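Local atomic coordinates of 1-deoxy-D-xylulose 5-phosphate reductoisomerase (Moraxella catarrhalis, PDB entry 4ZQG), a protein that catalyses the NAD(P)H-dependent rearrangement and reduction of 1-deoxy-D-xylulose 5-phosphate to 2-C-methyl-D-erythritol 4-phosphate, a step of the MEP pathway of isoprenoid synthesis. Residues A[279-284]-A[296-301]; A[27-32]-A[292-297]. One frame throughout, in Å; residues are numbered along the deposited sequence. Where two conformers were deposited one is given.

Contact 1. Residues A[279-284]-A[296-301]. With NAD (nicotinamide-adenine-dinucleotide), chain C.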
ATOM      1  N   ASP A 279      13.612   5.476   7.877  1.00 52.07           N
ATOM      2  CA  ASP A 279      13.807   5.811   9.215  1.00 51.37           C
ATOM      3  C   ASP A 279      13.105   4.751  10.005  1.00 51.13           C
ATOM      4  O   ASP A 279      11.880   4.701   9.985  1.00 53.05           O
ATOM      5  CB  ASP A 279      13.126   7.117   9.521  1.00 51.42           C
ATOM      6  CG  ASP A 279      13.464   7.623  10.949  1.00 52.46           C
ATOM      7  OD1 ASP A 279      14.006   8.718  11.033  1.00 51.59           O
ATOM      8  OD2 ASP A 279      13.220   6.929  11.975  1.00 51.91           O
ATOM      9  N   MET A 280      13.834   3.961  10.778  1.00 50.67           N
ATOM     10  CA  MET A 280      13.217   2.838  11.467  1.00 49.82           C
ATOM     11  C   MET A 280      12.197   3.207  12.527  1.00 48.75           C
ATOM     12  O   MET A 280      11.546   2.327  13.052  1.00 47.56           O
ATOM     13  CB  MET A 280      14.288   1.963  12.121  1.00 51.20           C
ATOM     14  CG  MET A 280      15.184   1.222  11.139  1.00 51.98           C
ATOM     15  SD  MET A 280      14.312   0.129  10.005  1.00 52.54           S
ATOM     16  CE  MET A 280      13.539  -1.050  11.092  1.00 53.76           C
ATOM     17  N   LYS A 281      12.058   4.483  12.886  1.00 48.87           N
ATOM     18  CA  LYS A 281      10.992   4.843  13.822  1.00 49.04           C
ATOM     19  C   LYS A 281       9.600   4.574  13.273  1.00 47.07           C
ATOM     20  O   LYS A 281       8.689   4.285  14.038  1.00 45.65           O
ATOM     21  CB  LYS A 281      11.095   6.291  14.269  1.00 51.08           C
ATOM     22  CG  LYS A 281      12.283   6.558  15.156  1.00 52.27           C
ATOM     23  CD  LYS A 281      12.267   7.947  15.804  1.00 53.24           C
ATOM     24  CE  LYS A 281      12.389   9.056  14.786  1.00 53.80           C
ATOM     25  NZ  LYS A 281      13.730   9.076  14.146  1.00 54.49           N
ATOM     26  N   THR A 282       9.444   4.619  11.947  1.00 46.20           N
ATOM     27  CA  THR A 282       8.142   4.342  11.345  1.00 45.37           C
ATOM     28  C   THR A 282       7.698   2.913  11.640  1.00 44.76           C
ATOM     29  O   THR A 282       6.664   2.712  12.258  1.00 44.86           O
ATOM     30  CB  THR A 282       8.114   4.700   9.857  1.00 45.52           C
ATOM     31  OG1 THR A 282       8.000   6.119   9.696  1.00 45.18           O
ATOM     32  CG2 THR A 282       6.964   4.079   9.201  1.00 45.77           C
ATOM     33  N   PRO A 283       8.462   1.904  11.214  1.00 44.54           N
ATOM     34  CA  PRO A 283       8.046   0.532  11.522  1.00 44.44           C
ATOM     35  C   PRO A 283       8.017   0.190  12.994  1.00 45.13           C
ATOM     36  O   PRO A 283       7.189  -0.616  13.425  1.00 44.99           O
ATOM     37  CB  PRO A 283       9.088  -0.318  10.833  1.00 44.40           C
ATOM     38  CG  PRO A 283      10.181   0.609  10.460  1.00 44.42           C
ATOM     39  CD  PRO A 283       9.561   1.934  10.259  1.00 44.47           C
ATOM     40  N   ILE A 284       8.898   0.794  13.790  1.00 45.53           N
ATOM     41  CA  ILE A 284       8.899   0.484  15.220  1.00 45.47           C
ATOM     42  C   ILE A 284       7.604   1.039  15.777  1.00 45.65           C
ATOM     43  O   ILE A 284       6.899   0.371  16.487  1.00 45.68           O
ATOM     44  CB  ILE A 284      10.145   1.065  15.938  1.00 45.92           C
ATOM     45  CG1 ILE A 284      11.390   0.382  15.402  1.00 45.56           C
ATOM     46  CG2 ILE A 284      10.103   0.820  17.463  1.00 46.13           C
ATOM     47  CD1 ILE A 284      12.648   1.100  15.772  1.00 46.14           C
ATOM     48  N   SER A 296       5.398   9.049  15.232  1.00 51.50           N
ATOM     49  CA  SER A 296       6.685   8.401  15.373  1.00 50.45           C
ATOM     50  C   SER A 296       7.872   9.383  15.517  1.00 50.56           C
ATOM     51  O   SER A 296       8.988   8.977  15.885  1.00 50.63           O
ATOM     52  CB  SER A 296       6.942   7.612  14.130  1.00 49.26           C
ATOM     53  OG  SER A 296       6.942   8.526  13.066  1.00 49.35           O
ATOM     54  N   GLY A 297       7.662  10.648  15.194  1.00 49.87           N
ATOM     55  CA  GLY A 297       8.758  11.607  15.197  1.00 49.98           C
ATOM     56  C   GLY A 297       9.627  11.584  13.960  1.00 50.65           C
ATOM     57  O   GLY A 297      10.667  12.175  13.920  1.00 49.96           O
ATOM     58  N   VAL A 298       9.220  10.889  12.914  1.00 52.12           N
ATOM     59  CA  VAL A 298       9.994  10.930  11.689  0.50 52.25           C
ATOM     60  C   VAL A 298       9.617  12.208  10.970  1.00 53.72           C
ATOM     61  O   VAL A 298       8.541  12.808  11.214  1.00 53.89           O
ATOM     62  CB  VAL A 298       9.743   9.712  10.774  0.50 52.27           C
ATOM     63  CG1 VAL A 298       9.875   8.430  11.566  0.50 52.70           C
ATOM     64  CG2 VAL A 298       8.396   9.794  10.076  0.50 51.48           C
ATOM     65  N   MET A 299      10.514  12.653  10.116  1.00 55.98           N
ATOM     66  CA  MET A 299      10.181  13.710   9.195  1.00 59.62           C
ATOM     67  C   MET A 299       9.505  13.032   8.011  1.00 59.44           C
ATOM     68  O   MET A 299      10.134  12.198   7.342  1.00 57.82           O
ATOM     69  CB  MET A 299      11.465  14.414   8.750  1.00 65.08           C
ATOM     70  CG  MET A 299      12.139  15.243   9.851  1.00 71.17           C
ATOM     71  SD  MET A 299      13.799  15.811   9.386  1.00 81.13           S
ATOM     72  CE  MET A 299      13.358  16.489   7.775  1.00 87.92           C
ATOM     73  N   PRO A 300       8.229  13.358   7.730  1.00 61.24           N
ATOM     74  CA  PRO A 300       7.535  12.536   6.703  1.00 60.15           C
ATOM     75  C   PRO A 300       8.093  12.748   5.325  1.00 58.59           C
ATOM     76  O   PRO A 300       8.682  13.774   5.041  1.00 59.60           O
ATOM     77  CB  PRO A 300       6.081  13.013   6.768  1.00 61.20           C
ATOM     78  CG  PRO A 300       5.976  13.820   8.023  1.00 62.34           C
ATOM     79  CD  PRO A 300       7.336  14.393   8.271  1.00 61.90           C
ATOM     80  N   LEU A 301       7.956  11.741   4.496  1.00 58.11           N
ATOM     81  CA  LEU A 301       8.335  11.840   3.117  1.00 59.70           C
ATOM     82  C   LEU A 301       7.588  13.004   2.467  1.00 60.81           C
ATOM     83  O   LEU A 301       6.382  13.141   2.636  1.00 60.30           O
ATOM     84  CB  LEU A 301       7.974  10.510   2.444  1.00 60.54           C
ATOM     85  CG  LEU A 301       8.446  10.303   1.019  1.00 62.51           C
ATOM     86  CD1 LEU A 301       9.948  10.468   0.835  1.00 63.57           C
ATOM     87  CD2 LEU A 301       8.036   8.919   0.607  1.00 63.34           C
TER
HETATM   88  PA  NAD C 501      23.700  -2.875  16.801  1.00 62.32           P
HETATM   89  O1A NAD C 501      24.978  -3.554  16.443  1.00 61.38           O
HETATM   90  O2A NAD C 501      23.536  -1.379  16.637  1.00 63.15           O
HETATM   91  O5B NAD C 501      23.186  -3.295  18.276  1.00 62.55           O
HETATM   92  C5B NAD C 501      23.066  -4.636  18.721  1.00 63.69           C
HETATM   93  C4B NAD C 501      22.526  -4.695  20.160  1.00 65.55           C
HETATM   94  O4B NAD C 501      22.628  -6.062  20.596  1.00 65.62           O
HETATM   95  C3B NAD C 501      23.316  -3.832  21.154  1.00 66.06           C
HETATM   96  O3B NAD C 501      22.470  -3.246  22.148  1.00 65.19           O
HETATM   97  C2B NAD C 501      24.266  -4.830  21.797  1.00 66.67           C
HETATM   98  O2B NAD C 501      24.511  -4.569  23.178  1.00 67.18           O
HETATM   99  C1B NAD C 501      23.572  -6.181  21.658  1.00 67.13           C
HETATM  100  N9A NAD C 501      24.556  -7.278  21.416  1.00 68.81           N
HETATM  101  C8A NAD C 501      25.533  -7.271  20.491  1.00 69.50           C
HETATM  102  N7A NAD C 501      26.262  -8.412  20.536  1.00 69.07           N
HETATM  103  C5A NAD C 501      25.758  -9.175  21.506  1.00 68.03           C
HETATM  104  C6A NAD C 501      26.112 -10.506  22.048  1.00 68.92           C
HETATM  105  N6A NAD C 501      27.155 -11.220  21.517  1.00 70.26           N
HETATM  106  N1A NAD C 501      25.346 -10.937  23.072  1.00 66.69           N
HETATM  107  C2A NAD C 501      24.327 -10.195  23.599  1.00 67.37           C
HETATM  108  N3A NAD C 501      23.956  -8.971  23.160  1.00 66.48           N
HETATM  109  C4A NAD C 501      24.637  -8.426  22.112  1.00 68.19           C
HETATM  110  O3  NAD C 501      22.565  -3.637  15.938  1.00 64.62           O
HETATM  111  PN  NAD C 501      21.346  -3.028  15.076  1.00 60.55           P
HETATM  112  O1N NAD C 501      21.986  -2.465  13.826  1.00 60.38           O
HETATM  113  O2N NAD C 501      20.448  -2.259  16.015  1.00 58.61           O
HETATM  114  O5D NAD C 501      20.650  -4.432  14.716  1.00 64.61           O
HETATM  115  C5D NAD C 501      19.781  -5.099  15.633  1.00 65.61           C
HETATM  116  C4D NAD C 501      18.981  -6.183  14.906  1.00 67.38           C
HETATM  117  O4D NAD C 501      17.890  -5.631  14.164  1.00 69.58           O
HETATM  118  C3D NAD C 501      19.860  -6.917  13.910  1.00 67.52           C
HETATM  119  O3D NAD C 501      19.439  -8.277  13.904  1.00 65.20           O
HETATM  120  C2D NAD C 501      19.597  -6.222  12.592  1.00 68.55           C
HETATM  121  O2D NAD C 501      19.893  -7.080  11.480  1.00 68.81           O
HETATM  122  C1D NAD C 501      18.125  -5.826  12.753  1.00 69.61           C
HETATM  123  N1N NAD C 501      17.781  -4.618  11.988  1.00 70.35           N
HETATM  124  C2N NAD C 501      18.381  -3.430  12.248  1.00 69.89           C
HETATM  125  C3N NAD C 501      18.073  -2.281  11.490  1.00 69.06           C
HETATM  126  C7N NAD C 501      18.697  -0.936  11.763  1.00 67.87           C
HETATM  127  O7N NAD C 501      18.198   0.069  11.289  1.00 65.08           O
HETATM  128  N7N NAD C 501      19.780  -0.841  12.534  1.00 69.96           N
HETATM  129  C4N NAD C 501      17.136  -2.388  10.474  1.00 64.65           C
HETATM  130  C5N NAD C 501      16.539  -3.604  10.255  1.00 64.77           C
HETATM  131  C6N NAD C 501      16.866  -4.717  11.010  1.00 66.65           C
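Val298 packs its CG1 methyl against Asp279, Lys281 and Thr282 at the beginning of helix 281-289. CG1 lies 3.7 Å from Lys281 CB, a similar distance from the Asp279 carboxylate, and 3.5 Å from Thr282 OG1. In the conformer given, CG1 stands beside the valine's own backbone N, and the valine and threonine side chains meet at about a right angle. Thr282 OG1 has its hydrogen-bonding partner in Asp268 O of the second subunit, which also binds Ser296 OG.

Lys281 does most of the wrapping. Bends at chi3 and chi4 (-65° and -68°) arch its methylenes past the loop backbone, CD reaching 3.4 Å from Ser296 O, while NZ curls back over the helix start. There Lys281 NZ bonds to both Asp279 oxygens on their syn lone pairs, 3.1 Å from OD1 and from OD2. The other, anti lone pair of OD2 takes Lys281 N at 2.9 Å, a capping bond with an N-H...O angle of 157°. Three bonds thus hold the carboxylate, probably favouring its charged form, and fix its rotation against Val298.

On the loop side, Ser296 OG accepts from Val298 N at 3.3 Å in an ST turn; Gly297 between them has a positive phi, and the turn delivers Val298 to the helix start. Met280 instead turns away from this loop: its bent side chain brings CG to 3.2 Å from the carboxamide O7N of NAD and also touches fosmidomycin. The whole is a capped helix N-terminus in which Asp279, ahead of the turn leading into the helix, supplies the capping carboxylate while its neighbour Met280 lines the nicotinamide and inhibitor pocket of the reductoisomerase.

Contact 2. Residues A[27-32]-A[292-297]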
ATOM      1  N   ARG A  27      10.147   8.206  24.451  1.00 51.01           N
ATOM      2  CA  ARG A  27      10.234   9.529  25.020  1.00 51.81           C
ATOM      3  C   ARG A  27       9.191  10.464  24.490  1.00 52.34           C
ATOM      4  O   ARG A  27       8.981  11.537  25.021  1.00 51.81           O
ATOM      5  CB  ARG A  27      11.588  10.145  24.728  1.00 52.52           C
ATOM      6  CG  ARG A  27      12.709   9.438  25.413  1.00 53.14           C
ATOM      7  CD  ARG A  27      14.042  10.082  25.119  1.00 54.26           C
ATOM      8  NE  ARG A  27      15.075   9.221  25.680  1.00 54.34           N
ATOM      9  CZ  ARG A  27      15.920   8.470  24.990  1.00 53.94           C
ATOM     10  NH1 ARG A  27      16.768   7.714  25.659  1.00 53.96           N
ATOM     11  NH2 ARG A  27      15.931   8.466  23.649  1.00 55.03           N
ATOM     12  N   GLN A  28       8.563  10.095  23.387  1.00 54.15           N
ATOM     13  CA  GLN A  28       7.518  10.918  22.843  1.00 54.90           C
ATOM     14  C   GLN A  28       6.179  10.501  23.385  1.00 56.53           C
ATOM     15  O   GLN A  28       5.192  11.246  23.238  1.00 56.96           O
ATOM     16  CB  GLN A  28       7.527  10.813  21.346  1.00 55.43           C
ATOM     17  CG  GLN A  28       8.791  11.336  20.699  1.00 54.87           C
ATOM     18  CD  GLN A  28       8.719  11.119  19.213  1.00 55.99           C
ATOM     19  OE1 GLN A  28       7.857  11.731  18.517  1.00 57.80           O
ATOM     20  NE2 GLN A  28       9.558  10.206  18.703  1.00 54.36           N
ATOM     21  N   HIS A  29       6.145   9.332  24.034  1.00 57.80           N
ATOM     22  CA  HIS A  29       4.897   8.729  24.470  1.00 59.69           C
ATOM     23  C   HIS A  29       5.030   8.252  25.894  1.00 63.93           C
ATOM     24  O   HIS A  29       4.997   7.049  26.151  1.00 64.39           O
ATOM     25  CB  HIS A  29       4.558   7.572  23.531  1.00 57.35           C
ATOM     26  CG  HIS A  29       4.224   8.032  22.154  1.00 55.33           C
ATOM     27  ND1 HIS A  29       3.040   8.660  21.860  1.00 55.66           N
ATOM     28  CD2 HIS A  29       4.944   8.030  21.014  1.00 53.68           C
ATOM     29  CE1 HIS A  29       3.043   9.022  20.597  1.00 54.83           C
ATOM     30  NE2 HIS A  29       4.186   8.642  20.062  1.00 54.13           N
ATOM     31  N   PRO A  30       5.154   9.200  26.839  1.00 70.03           N
ATOM     32  CA  PRO A  30       5.603   8.863  28.198  1.00 71.87           C
ATOM     33  C   PRO A  30       4.611   7.992  28.923  1.00 72.95           C
ATOM     34  O   PRO A  30       5.011   7.010  29.512  1.00 77.83           O
ATOM     35  CB  PRO A  30       5.736  10.231  28.887  1.00 71.95           C
ATOM     36  CG  PRO A  30       5.574  11.264  27.814  1.00 72.80           C
ATOM     37  CD  PRO A  30       4.750  10.616  26.744  1.00 72.57           C
ATOM     38  N   ASN A  31       3.329   8.308  28.861  1.00 74.90           N
ATOM     39  CA  ASN A  31       2.363   7.562  29.672  1.00 80.83           C
ATOM     40  C   ASN A  31       1.573   6.550  28.889  1.00 79.16           C
ATOM     41  O   ASN A  31       0.374   6.383  29.097  1.00 79.81           O
ATOM     42  CB  ASN A  31       1.396   8.517  30.399  1.00 87.56           C
ATOM     43  CG  ASN A  31       2.083   9.350  31.470  1.00 87.92           C
ATOM     44  OD1 ASN A  31       1.773  10.525  31.619  1.00 96.94           O
ATOM     45  ND2 ASN A  31       3.020   8.750  32.216  1.00 86.68           N
ATOM     46  N   ARG A  32       2.264   5.882  27.983  1.00 77.54           N
ATOM     47  CA  ARG A  32       1.696   4.837  27.161  1.00 75.47           C
ATOM     48  C   ARG A  32       2.440   3.519  27.419  1.00 71.62           C
ATOM     49  O   ARG A  32       1.846   2.445  27.441  1.00 72.19           O
ATOM     50  CB  ARG A  32       1.823   5.283  25.689  1.00 77.69           C
ATOM     51  CG  ARG A  32       0.864   4.643  24.706  1.00 78.03           C
ATOM     52  CD  ARG A  32       0.792   5.436  23.405  1.00 81.16           C
ATOM     53  NE  ARG A  32      -0.571   5.479  22.874  1.00 83.11           N
ATOM     54  CZ  ARG A  32      -1.208   4.438  22.331  1.00 88.24           C
ATOM     55  NH1 ARG A  32      -0.619   3.243  22.229  1.00 88.79           N
ATOM     56  NH2 ARG A  32      -2.455   4.585  21.887  1.00 90.95           N
ATOM     57  N   GLU A 292      -3.376  -0.014  16.832  1.00 60.26           N
ATOM     58  CA  GLU A 292      -3.475   1.425  16.721  1.00 60.47           C
ATOM     59  C   GLU A 292      -2.239   2.030  16.031  1.00 57.41           C
ATOM     60  O   GLU A 292      -1.311   1.312  15.638  1.00 54.27           O
ATOM     61  CB  GLU A 292      -3.641   2.024  18.094  1.00 62.70           C
ATOM     62  CG  GLU A 292      -4.888   1.603  18.828  1.00 65.52           C
ATOM     63  CD  GLU A 292      -5.061   2.440  20.088  1.00 69.68           C
ATOM     64  OE1 GLU A 292      -4.063   2.722  20.786  1.00 74.47           O
ATOM     65  OE2 GLU A 292      -6.193   2.850  20.380  1.00 75.38           O
ATOM     66  N   ARG A 293      -2.263   3.349  15.856  1.00 55.23           N
ATOM     67  CA  ARG A 293      -1.111   4.061  15.343  1.00 55.19           C
ATOM     68  C   ARG A 293      -0.872   5.309  16.157  1.00 54.32           C
ATOM     69  O   ARG A 293      -1.794   5.843  16.768  1.00 55.49           O
ATOM     70  CB  ARG A 293      -1.317   4.449  13.880  1.00 55.13           C
ATOM     71  CG  ARG A 293      -1.615   3.273  12.953  1.00 54.46           C
ATOM     72  CD  ARG A 293      -0.949   3.498  11.629  1.00 53.55           C
ATOM     73  NE  ARG A 293      -1.209   2.439  10.666  1.00 54.17           N
ATOM     74  CZ  ARG A 293      -0.357   2.049   9.723  1.00 53.04           C
ATOM     75  NH1 ARG A 293       0.856   2.598   9.605  1.00 53.84           N
ATOM     76  NH2 ARG A 293      -0.698   1.093   8.909  1.00 51.53           N
ATOM     77  N   ILE A 294       0.368   5.769  16.125  1.00 52.38           N
ATOM     78  CA  ILE A 294       0.847   6.877  16.949  1.00 52.06           C
ATOM     79  C   ILE A 294       1.893   7.647  16.172  1.00 51.78           C
ATOM     80  O   ILE A 294       2.536   7.088  15.284  1.00 50.12           O
ATOM     81  CB  ILE A 294       1.504   6.363  18.235  1.00 51.92           C
ATOM     82  CG1 ILE A 294       2.600   5.351  17.889  1.00 51.62           C
ATOM     83  CG2 ILE A 294       0.463   5.709  19.123  1.00 52.16           C
ATOM     84  CD1 ILE A 294       3.484   4.973  19.023  1.00 52.18           C
ATOM     85  N   LYS A 295       2.062   8.922  16.493  1.00 53.09           N
ATOM     86  CA  LYS A 295       3.150   9.710  15.911  1.00 53.97           C
ATOM     87  C   LYS A 295       4.495   9.044  16.198  1.00 52.74           C
ATOM     88  O   LYS A 295       4.692   8.517  17.262  1.00 52.14           O
ATOM     89  CB  LYS A 295       3.130  11.120  16.461  1.00 56.18           C
ATOM     90  CG  LYS A 295       1.996  11.936  15.893  1.00 60.14           C
ATOM     91  CD  LYS A 295       1.790  13.280  16.565  1.00 64.41           C
ATOM     92  CE  LYS A 295       1.246  14.326  15.609  1.00 68.52           C
ATOM     93  NZ  LYS A 295       1.273  15.675  16.256  1.00 75.46           N
ATOM     94  N   SER A 296       5.398   9.049  15.232  1.00 51.50           N
ATOM     95  CA  SER A 296       6.685   8.401  15.373  1.00 50.45           C
ATOM     96  C   SER A 296       7.872   9.383  15.517  1.00 50.56           C
ATOM     97  O   SER A 296       8.988   8.977  15.885  1.00 50.63           O
ATOM     98  CB  SER A 296       6.942   7.612  14.130  1.00 49.26           C
ATOM     99  OG  SER A 296       6.942   8.526  13.066  1.00 49.35           O
ATOM    100  N   GLY A 297       7.662  10.648  15.194  1.00 49.87           N
ATOM    101  CA  GLY A 297       8.758  11.607  15.197  1.00 49.98           C
ATOM    102  C   GLY A 297       9.627  11.584  13.960  1.00 50.65           C
ATOM    103  O   GLY A 297      10.667  12.175  13.920  1.00 49.96           O
TER
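Glu292 meets Arg32 in a salt bridge at one end of a loop-to-loop contact, in which the turn after helix 17-26 of the Rossmann-type nucleotide-binding domain faces the loop that follows helix 281-289. Arg32 NH2 reaches Glu292 OE1 at 2.7 Å, with the oxygen in the guanidinium plane but the nitrogen 26° out of the carboxylate plane, on its syn side; the two flat groups are turned 42° apart. Glu292 OE2 bonds to Ser179 OG of the second subunit, so the carboxylate links both chains.

Arg293 points away from the turn, and its guanidinium pairs with Asp268 of the second subunit. Ile294 comes next and serves two flat groups at once. Its CG2 lies 3.8 Å from Arg32 CZ, over the centre of the guanidinium face, while CD1 makes a CH-pi contact with His29, 4.1 Å from the ring centroid and displaced toward the rim. Chi1 of 54° places CG1 between the backbone N and carbonyl carbon, sending the two branches to different partners.

Lys295 contributes its backbone: its carbonyl O receives His29 NE2 at 2.8 Å, close to the imidazole plane. NE2 is the donor, and the bond holds the ring edge-on to the loop while Ile294 covers a face. Ser296 O accepts from Gln28 NE2 at 3.1 Å, the donor standing well above the carbonyl plane; NE2 also bonds to Ala24 O in helix 17-26. Beyond it, Gln28 OE1 rests 3.4 Å from Gly297 CA.

How the contacts relate
The centres of the two contacts lie about 11 Å apart, and they share Ser296 and Gly297 in the loop between helix 281-289 and strand 307-311. Along the chain, residues 27-32 come first, in the loop after helix 17-26 in the parallel-sheet nucleotide-binding domain; 279-284 follow some 250 residues later, and 292-301 close both contacts. One loop is therefore held on two fronts: contact 1 ties it back to the start of the helix that precedes it, near NAD, and contact 2 ties it to the N-terminal domain. Both also touch the second subunit, so the loop joins a local turn, a domain boundary and the dimer interface.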